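Long-range contacts in hydrogenase maturation factor (Thermoanaerobacter tengcongensis, PDB 3VTH), which probably transfers the carbamoyl group of carbamoyl phosphate, at the expense of ATP, to the thiol of the C-terminal cysteine of HypE in the maturation of [NiFe]-hydrogenases: residues A253-V259 with G305-Y310; E271-L275 with V370-N374; G97-D101 with I149-R153. One frame throughout, in Å; residues are numbered along the deposited sequence.

How the contacts relate
Along the chain contact 3 closes before either of the others opens, and its centre lies about 35 Å from each of theirs. It ties the region behind strand 93-95, next to the predicted acylphosphatase site, to the loop 149-153. Contacts 1 and 2 belong together in the Sua5/YrdC-like region, their centres about 13 Å apart, and they touch where Val-259 CG1 packs on Glu-273 CD at 3.9 Å. Their segments alternate in sequence, and both draw on the same mixed sheet, in which strand 283-287 separates 303-307 from 370-374. The APC nucleotide lies beside Ala-253 and Gly-305, so contact 1 borders it directly, while in contact 2 only the 370-374 segment reaches it, through Val-370.

Contact 1: residues A253-V259 with G305-Y310; sequences AVMMRDV and GVMLPY. With APC (diphosphomethylphosphonic acid adenosyl ester), chain F.
Met-255 and Met-307 form the apolar centre, CB of the first lying 3.8 Å from CG of the second. The Met-255 chain runs straight to SD and then bends (chi3 -75°), which brings CE to within 3.8 Å of Tyr-310 CE1 and also beside Met-307 SD. Val-306 points to the opposite face from Met-307, and its CG1 meets Met-256 CG, just past the strand, at 3.8 Å, the two side chains crossing nearly at right angles; farther along, Leu-308 CD1 reaches Val-259 CG2. The backbones pair as parallel strands: Val-254 N donates to Gly-305 O, Met-307 N to Val-254 O, and Met-256 N to Met-307 O, each at 2.9 Å, the last almost straight on to the oxygen (C=O...N 175°). Pro-309 has no N-H to continue the pattern, and its CD rests 3.2 Å from Met-256 O instead. At the other end Gly-305 faces the adenine of APC, where a CB would run into N7. At the polar edge Asp-258 caps the next helix through Glu-261 N, and Arg-257 holds carbonyls of Met-318 and Ile-321. Strands 325-329 and 283-287 flank the pair; helices 259-265 and 270-277 pack around Met-256 and Leu-308, and helix 312-320 around Met-255.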
# COMPACT_ATOMS: atom_id res chain seq x y z
N ALA A 253 12.20 4.18 7.39
CA ALA A 253 11.85 2.88 7.92
C ALA A 253 13.12 2.12 8.28
O ALA A 253 14.16 2.33 7.68
CB ALA A 253 11.06 2.10 6.87
N VAL A 254 13.02 1.23 9.26
CA VAL A 254 14.17 0.49 9.78
C VAL A 254 13.83 -1.00 9.81
O VAL A 254 12.68 -1.38 10.07
CB VAL A 254 14.56 1.03 11.19
CG1 VAL A 254 15.59 0.15 11.88
CG2 VAL A 254 15.14 2.44 11.08
N MET A 255 14.80 -1.84 9.46
CA MET A 255 14.68 -3.27 9.62
C MET A 255 15.31 -3.72 10.93
O MET A 255 16.45 -3.37 11.22
CB MET A 255 15.35 -4.01 8.45
CG MET A 255 15.18 -5.52 8.55
SD MET A 255 15.88 -6.42 7.14
CE MET A 255 14.66 -6.07 5.88
N MET A 256 14.57 -4.50 11.70
CA MET A 256 15.10 -5.09 12.93
C MET A 256 15.06 -6.61 12.83
O MET A 256 14.34 -7.14 12.00
CB MET A 256 14.29 -4.60 14.13
CG MET A 256 14.30 -3.08 14.23
SD MET A 256 13.80 -2.50 15.84
CE MET A 256 13.73 -0.74 15.53
N ARG A 257 15.81 -7.29 13.69
CA ARG A 257 16.03 -8.72 13.52
C ARG A 257 14.81 -9.57 13.89
O ARG A 257 14.55 -10.58 13.23
CB ARG A 257 17.29 -9.18 14.28
CG ARG A 257 17.18 -9.11 15.78
CD ARG A 257 18.55 -8.94 16.46
NE ARG A 257 19.46 -10.05 16.20
CZ ARG A 257 20.54 -9.97 15.42
NH1 ARG A 257 20.86 -8.83 14.81
NH2 ARG A 257 21.31 -11.04 15.25
N ASP A 258 14.06 -9.16 14.91
CA ASP A 258 12.90 -9.94 15.39
C ASP A 258 12.00 -9.08 16.28
O ASP A 258 12.34 -7.93 16.59
CB ASP A 258 13.34 -11.21 16.14
CG ASP A 258 14.29 -10.93 17.31
OD1 ASP A 258 14.23 -9.83 17.91
OD2 ASP A 258 15.09 -11.82 17.63
N VAL A 259 10.87 -9.65 16.70
CA VAL A 259 9.89 -8.91 17.49
C VAL A 259 10.48 -8.45 18.83
O VAL A 259 10.18 -7.35 19.29
CB VAL A 259 8.56 -9.70 17.70
CG1 VAL A 259 7.59 -8.91 18.58
CG2 VAL A 259 7.89 -9.98 16.34
N GLY A 305 8.64 3.41 11.65
CA GLY A 305 8.25 2.42 10.65
C GLY A 305 9.24 1.28 10.74
O GLY A 305 10.43 1.47 10.52
N VAL A 306 8.74 0.09 11.09
CA VAL A 306 9.62 -1.06 11.33
C VAL A 306 9.21 -2.27 10.50
O VAL A 306 8.04 -2.56 10.39
CB VAL A 306 9.66 -1.45 12.83
CG1 VAL A 306 10.68 -2.56 13.09
CG2 VAL A 306 10.03 -0.24 13.68
N MET A 307 10.20 -2.96 9.94
CA MET A 307 9.98 -4.21 9.26
C MET A 307 10.93 -5.29 9.80
O MET A 307 11.99 -4.99 10.39
CB MET A 307 10.19 -4.05 7.75
CG MET A 307 11.68 -3.82 7.37
SD MET A 307 11.93 -3.23 5.67
CE MET A 307 10.59 -4.08 4.85
N LEU A 308 10.55 -6.53 9.57
CA LEU A 308 11.39 -7.67 9.92
C LEU A 308 12.06 -8.17 8.65
O LEU A 308 11.70 -7.73 7.56
CB LEU A 308 10.52 -8.76 10.56
CG LEU A 308 9.85 -8.39 11.89
CD1 LEU A 308 9.02 -9.55 12.45
CD2 LEU A 308 10.88 -7.94 12.93
N PRO A 309 13.06 -9.07 8.76
CA PRO A 309 13.70 -9.65 7.58
C PRO A 309 12.66 -10.31 6.66
O PRO A 309 11.69 -10.91 7.16
CB PRO A 309 14.61 -10.73 8.17
CG PRO A 309 14.96 -10.22 9.52
CD PRO A 309 13.67 -9.56 10.01
N TYR A 310 12.84 -10.19 5.34
CA TYR A 310 11.90 -10.80 4.40
C TYR A 310 12.53 -11.67 3.32
O TYR A 310 11.83 -12.41 2.62
CB TYR A 310 10.94 -9.76 3.78
CG TYR A 310 11.57 -8.65 2.96
CD1 TYR A 310 11.91 -7.43 3.55
CD2 TYR A 310 11.82 -8.82 1.58
CE1 TYR A 310 12.49 -6.40 2.81
CE2 TYR A 310 12.40 -7.79 0.82
CZ TYR A 310 12.72 -6.58 1.44
OH TYR A 310 13.30 -5.56 0.72
PG APC F . 11.79 8.80 -2.14
O1G APC F . 12.33 7.40 -2.25
O2G APC F . 12.61 9.66 -1.20
O3G APC F . 11.54 9.47 -3.46
PB APC F . 9.72 7.66 -0.50
O1B APC F . 9.50 6.44 -1.33
O2B APC F . 8.47 8.27 0.10
O3B APC F . 10.32 8.78 -1.48
PA APC F . 11.30 5.64 1.32
O1A APC F . 12.26 5.71 2.49
O2A APC F . 11.73 4.76 0.21
C3A APC F . 10.99 7.37 0.79
O5' APC F . 9.87 5.06 1.78
C5' APC F . 9.51 4.81 3.14
C4' APC F . 8.08 5.30 3.36
O4' APC F . 7.71 4.93 4.69
C3' APC F . 8.02 6.83 3.27
O3' APC F . 6.85 7.28 2.58
C2' APC F . 7.91 7.26 4.72
O2' APC F . 7.30 8.55 4.88
C1' APC F . 7.18 6.07 5.35
N9 APC F . 7.53 6.08 6.77
C8 APC F . 8.71 5.69 7.34
N7 APC F . 8.66 5.90 8.68
C5 APC F . 7.45 6.43 8.96
C6 APC F . 6.74 6.90 10.17
N6 APC F . 7.32 6.83 11.39
N1 APC F . 5.49 7.39 10.02
C2 APC F . 4.87 7.45 8.82
N3 APC F . 5.45 7.05 7.67
C4 APC F . 6.71 6.54 7.70

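Contact 2: residues E271-L275 with V370-N374; sequences EEERL and VTSFN
This is a helix-on-strand packing, one side of helix 270-277 laid against strand 370-374 of the YrdC-like sheet, and Phe-373 is its centrepiece. The chain of Glu-271 lies on one face of that ring: CB sits 3.4 Å from the ring centroid and 2° off the normal, a CH-pi contact, and CG continues over the CZ side at 3.6 Å. A bend in the glutamate (chi2 86°) then leads its carboxylate away from the strand, leaving only the aliphatic part on the ring. Leu-275 arrives differently. Its CD1 comes up at the ring edge, near the ring plane, and lies 3.9 Å from Phe-373 CB and 3.5 Å from Ser-372 O, with Thr-371 CG2 close by. Glu-272 supplies the polar link, and it does so through water. One water joins its OE2 (2.7 Å) to Phe-373 N (2.9 Å), and a second donates both to OE2 and to Phe-373 O, at 2.8 Å from the latter. The other carboxylate oxygen, OE1, takes the N-H of Ser-269, so both oxygens are held, which should restrain the carboxylate's rotation. Around the contact, strand 283-287 pairs with Thr-371 and lies under Glu-272 and Leu-275, the neighbouring 377-378 strand turns back beside 370-374, and helix 707-719 packs on Asn-374 while its Arg-707 also bonds Phe-373 O.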
# COMPACT_ATOMS: atom_id res chain seq x y z
N GLU A 271 -2.02 -7.49 17.55
CA GLU A 271 -2.44 -7.28 16.16
C GLU A 271 -1.29 -6.69 15.33
O GLU A 271 -1.10 -7.05 14.18
CB GLU A 271 -3.68 -6.38 16.10
CG GLU A 271 -4.92 -6.90 16.90
CD GLU A 271 -4.93 -6.50 18.39
OE1 GLU A 271 -3.86 -6.30 19.01
OE2 GLU A 271 -6.03 -6.38 18.96
N GLU A 272 -0.50 -5.79 15.93
CA GLU A 272 0.70 -5.27 15.26
C GLU A 272 1.77 -6.34 15.08
O GLU A 272 2.45 -6.40 14.05
CB GLU A 272 1.26 -4.07 16.02
CG GLU A 272 0.45 -2.78 15.81
CD GLU A 272 0.73 -1.71 16.89
OE1 GLU A 272 1.14 -2.08 18.00
OE2 GLU A 272 0.54 -0.51 16.62
N GLU A 273 1.94 -7.19 16.09
CA GLU A 273 2.86 -8.31 15.98
C GLU A 273 2.48 -9.24 14.82
O GLU A 273 3.34 -9.71 14.09
CB GLU A 273 2.92 -9.09 17.29
CG GLU A 273 3.85 -10.26 17.27
CD GLU A 273 4.21 -10.78 18.67
OE1 GLU A 273 3.87 -10.13 19.67
OE2 GLU A 273 4.85 -11.83 18.75
N ARG A 274 1.18 -9.48 14.66
CA ARG A 274 0.68 -10.29 13.55
C ARG A 274 1.04 -9.68 12.18
O ARG A 274 1.44 -10.41 11.26
CB ARG A 274 -0.83 -10.47 13.68
CG ARG A 274 -1.47 -11.41 12.67
CD ARG A 274 -3.01 -11.30 12.78
NE ARG A 274 -3.61 -10.53 11.67
CZ ARG A 274 -3.80 -9.20 11.64
NH1 ARG A 274 -3.43 -8.40 12.64
NH2 ARG A 274 -4.37 -8.67 10.56
N LEU A 275 0.91 -8.36 12.06
CA LEU A 275 1.26 -7.67 10.80
C LEU A 275 2.76 -7.75 10.50
O LEU A 275 3.15 -7.98 9.34
CB LEU A 275 0.79 -6.20 10.82
CG LEU A 275 -0.72 -5.96 10.89
CD1 LEU A 275 -1.01 -4.45 10.91
CD2 LEU A 275 -1.45 -6.61 9.70
N VAL A 370 3.71 -0.24 3.50
CA VAL A 370 3.69 0.44 4.79
C VAL A 370 2.28 0.28 5.34
O VAL A 370 1.31 0.63 4.69
CB VAL A 370 4.05 1.95 4.67
CG1 VAL A 370 4.03 2.62 6.05
CG2 VAL A 370 5.43 2.12 3.99
N THR A 371 2.18 -0.26 6.55
CA THR A 371 0.87 -0.55 7.12
C THR A 371 0.82 -0.24 8.61
O THR A 371 1.79 0.24 9.18
CB THR A 371 0.43 -1.99 6.81
OG1 THR A 371 -1.00 -2.09 6.99
CG2 THR A 371 1.15 -2.98 7.74
N SER A 372 -0.33 -0.48 9.23
CA SER A 372 -0.54 -0.14 10.63
C SER A 372 -1.78 -0.86 11.10
O SER A 372 -2.53 -1.41 10.29
CB SER A 372 -0.76 1.37 10.78
OG SER A 372 -2.01 1.77 10.18
N PHE A 373 -2.03 -0.83 12.41
CA PHE A 373 -3.27 -1.36 12.94
C PHE A 373 -3.88 -0.29 13.81
O PHE A 373 -3.23 0.22 14.71
CB PHE A 373 -3.04 -2.65 13.75
CG PHE A 373 -4.30 -3.43 14.02
CD1 PHE A 373 -4.72 -4.42 13.12
CD2 PHE A 373 -5.09 -3.16 15.13
CE1 PHE A 373 -5.91 -5.15 13.35
CE2 PHE A 373 -6.28 -3.88 15.38
CZ PHE A 373 -6.68 -4.87 14.47
N ASN A 374 -5.12 0.06 13.52
CA ASN A 374 -5.78 1.12 14.31
C ASN A 374 -7.29 0.98 14.23
O ASN A 374 -7.83 0.62 13.19
CB ASN A 374 -5.33 2.50 13.81
CG ASN A 374 -5.86 3.63 14.66
OD1 ASN A 374 -5.83 3.57 15.90
ND2 ASN A 374 -6.36 4.69 14.00
O HOH W 1 0.07 0.26 14.06
O HOH W 2 -2.16 0.18 17.25

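Contact 3: residues G97-D101 with I149-R153; sequences GSKED and IPYDR
Ser-98 and Pro-150 mark the closest approach of two irregular segments, their CA atoms 6.6 Å apart. From Gly-97 to Glu-100 the backbone is extended, and so is 149-152, although the peptide bond before Pro-150 is cis and kinks the second segment there. Neither has a regular strand partner in the other; they meet mainly through side chains, with one bridging water. The Pro-150 ring forms the middle, CB lying 3.9 Å from Ser-98 CB and CG 3.6 Å from Lys-99 O. Beyond it the Ser-98 hydroxyl, set beside its own backbone N (chi1 -66°), donates to Asp-152 OD2 in a short bond of 2.5 Å. The hydroxyl reaches OD2 on the syn side and 18° out of the carboxylate plane. A water adds a second strut, accepting from Ser-98 N at 2.8 Å and donating to the same OD2 at 3.2 Å. The first segment follows strand 93-95, the edge strand of the acylphosphatase-like sheet, and the second falls between the two Cys4 zinc sites in sequence, so the contact joins that domain to the zinc-finger region. Asp-152 OD1 forms a salt bridge with Arg-26, and Ser-98 and Pro-150 touch Asn-44; Arg-26 and Asn-44 are the predicted active-site residues, and a bound phosphate ion lies about 3 Å from the Tyr-151 side chain, nearest atoms, consistent with an anion pocket here. With an alanine in place of Asp-152 both carboxylate oxygens go, which would probably leave Arg-26 without this salt bridge and the Ser-98 hydroxyl without its acceptor here. At the far end Glu-100 bends at chi2 (63°) to bring OE1 within 4.1 Å of Pro-150 CD, OE1 also pairing with Arg-451 and OE2 with Gly-102 N.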
# COMPACT_ATOMS: atom_id res chain seq x y z
N GLY A 97 1.54 -30.73 -18.41
CA GLY A 97 1.95 -29.41 -18.91
C GLY A 97 0.84 -28.38 -18.82
O GLY A 97 -0.33 -28.72 -18.91
N SER A 98 1.22 -27.11 -18.60
CA SER A 98 0.26 -26.02 -18.50
C SER A 98 -0.41 -25.72 -19.85
O SER A 98 0.18 -25.93 -20.90
CB SER A 98 0.94 -24.77 -17.97
OG SER A 98 1.37 -24.98 -16.64
N LYS A 99 -1.64 -25.20 -19.82
CA LYS A 99 -2.35 -24.87 -21.05
C LYS A 99 -2.80 -23.40 -21.06
O LYS A 99 -3.34 -22.90 -20.07
CB LYS A 99 -3.56 -25.80 -21.26
CG LYS A 99 -3.21 -27.29 -21.27
CD LYS A 99 -4.41 -28.15 -21.70
CE LYS A 99 -3.98 -29.55 -22.16
NZ LYS A 99 -3.14 -30.28 -21.17
N GLU A 100 -2.57 -22.73 -22.18
CA GLU A 100 -3.02 -21.35 -22.40
C GLU A 100 -4.32 -21.39 -23.22
O GLU A 100 -4.29 -21.72 -24.40
CB GLU A 100 -1.93 -20.53 -23.11
CG GLU A 100 -2.39 -19.20 -23.73
CD GLU A 100 -2.90 -18.21 -22.70
OE1 GLU A 100 -2.09 -17.71 -21.89
OE2 GLU A 100 -4.12 -17.94 -22.70
N ASP A 101 -5.44 -21.12 -22.58
CA ASP A 101 -6.78 -21.21 -23.14
C ASP A 101 -7.46 -19.85 -23.12
O ASP A 101 -8.65 -19.76 -23.09
CB ASP A 101 -7.58 -22.19 -22.29
CG ASP A 101 -8.88 -22.67 -22.94
OD1 ASP A 101 -9.04 -22.57 -24.14
OD2 ASP A 101 -9.74 -23.18 -22.22
N ILE A 149 1.70 -15.71 -17.40
CA ILE A 149 1.02 -16.86 -16.83
C ILE A 149 0.64 -17.76 -18.00
O ILE A 149 0.73 -17.31 -19.14
CB ILE A 149 -0.23 -16.45 -15.99
CG1 ILE A 149 -1.26 -15.65 -16.82
CG2 ILE A 149 0.21 -15.65 -14.79
CD1 ILE A 149 -2.19 -16.52 -17.69
N PRO A 150 0.24 -19.04 -17.74
CA PRO A 150 0.16 -19.77 -16.48
C PRO A 150 1.53 -19.85 -15.82
O PRO A 150 2.55 -20.01 -16.51
CB PRO A 150 -0.28 -21.17 -16.91
CG PRO A 150 -0.94 -21.01 -18.20
CD PRO A 150 -0.25 -19.84 -18.88
N TYR A 151 1.54 -19.71 -14.50
CA TYR A 151 2.79 -19.74 -13.72
C TYR A 151 3.54 -21.06 -13.96
O TYR A 151 2.97 -22.14 -13.83
CB TYR A 151 2.49 -19.54 -12.24
CG TYR A 151 3.68 -19.70 -11.32
CD1 TYR A 151 3.91 -20.90 -10.65
CD2 TYR A 151 4.57 -18.64 -11.10
CE1 TYR A 151 5.00 -21.06 -9.79
CE2 TYR A 151 5.66 -18.78 -10.23
CZ TYR A 151 5.86 -19.98 -9.58
OH TYR A 151 6.92 -20.13 -8.71
N ASP A 152 4.80 -20.93 -14.35
CA ASP A 152 5.73 -22.04 -14.49
C ASP A 152 7.12 -21.43 -14.46
O ASP A 152 7.27 -20.26 -14.78
CB ASP A 152 5.55 -22.75 -15.84
CG ASP A 152 4.51 -23.85 -15.78
OD1 ASP A 152 4.53 -24.67 -14.84
OD2 ASP A 152 3.67 -23.90 -16.70
N ARG A 153 8.14 -22.21 -14.13
CA ARG A 153 9.52 -21.72 -14.09
C ARG A 153 9.93 -20.99 -15.38
O ARG A 153 10.59 -19.95 -15.33
CB ARG A 153 10.50 -22.88 -13.85
CG ARG A 153 11.93 -22.45 -13.43
CD ARG A 153 12.81 -23.70 -13.46
NE ARG A 153 14.18 -23.50 -12.98
CZ ARG A 153 14.58 -23.73 -11.73
NH1 ARG A 153 13.70 -24.10 -10.79
NH2 ARG A 153 15.86 -23.56 -11.41
O HOH W 3 4.01 -26.61 -18.34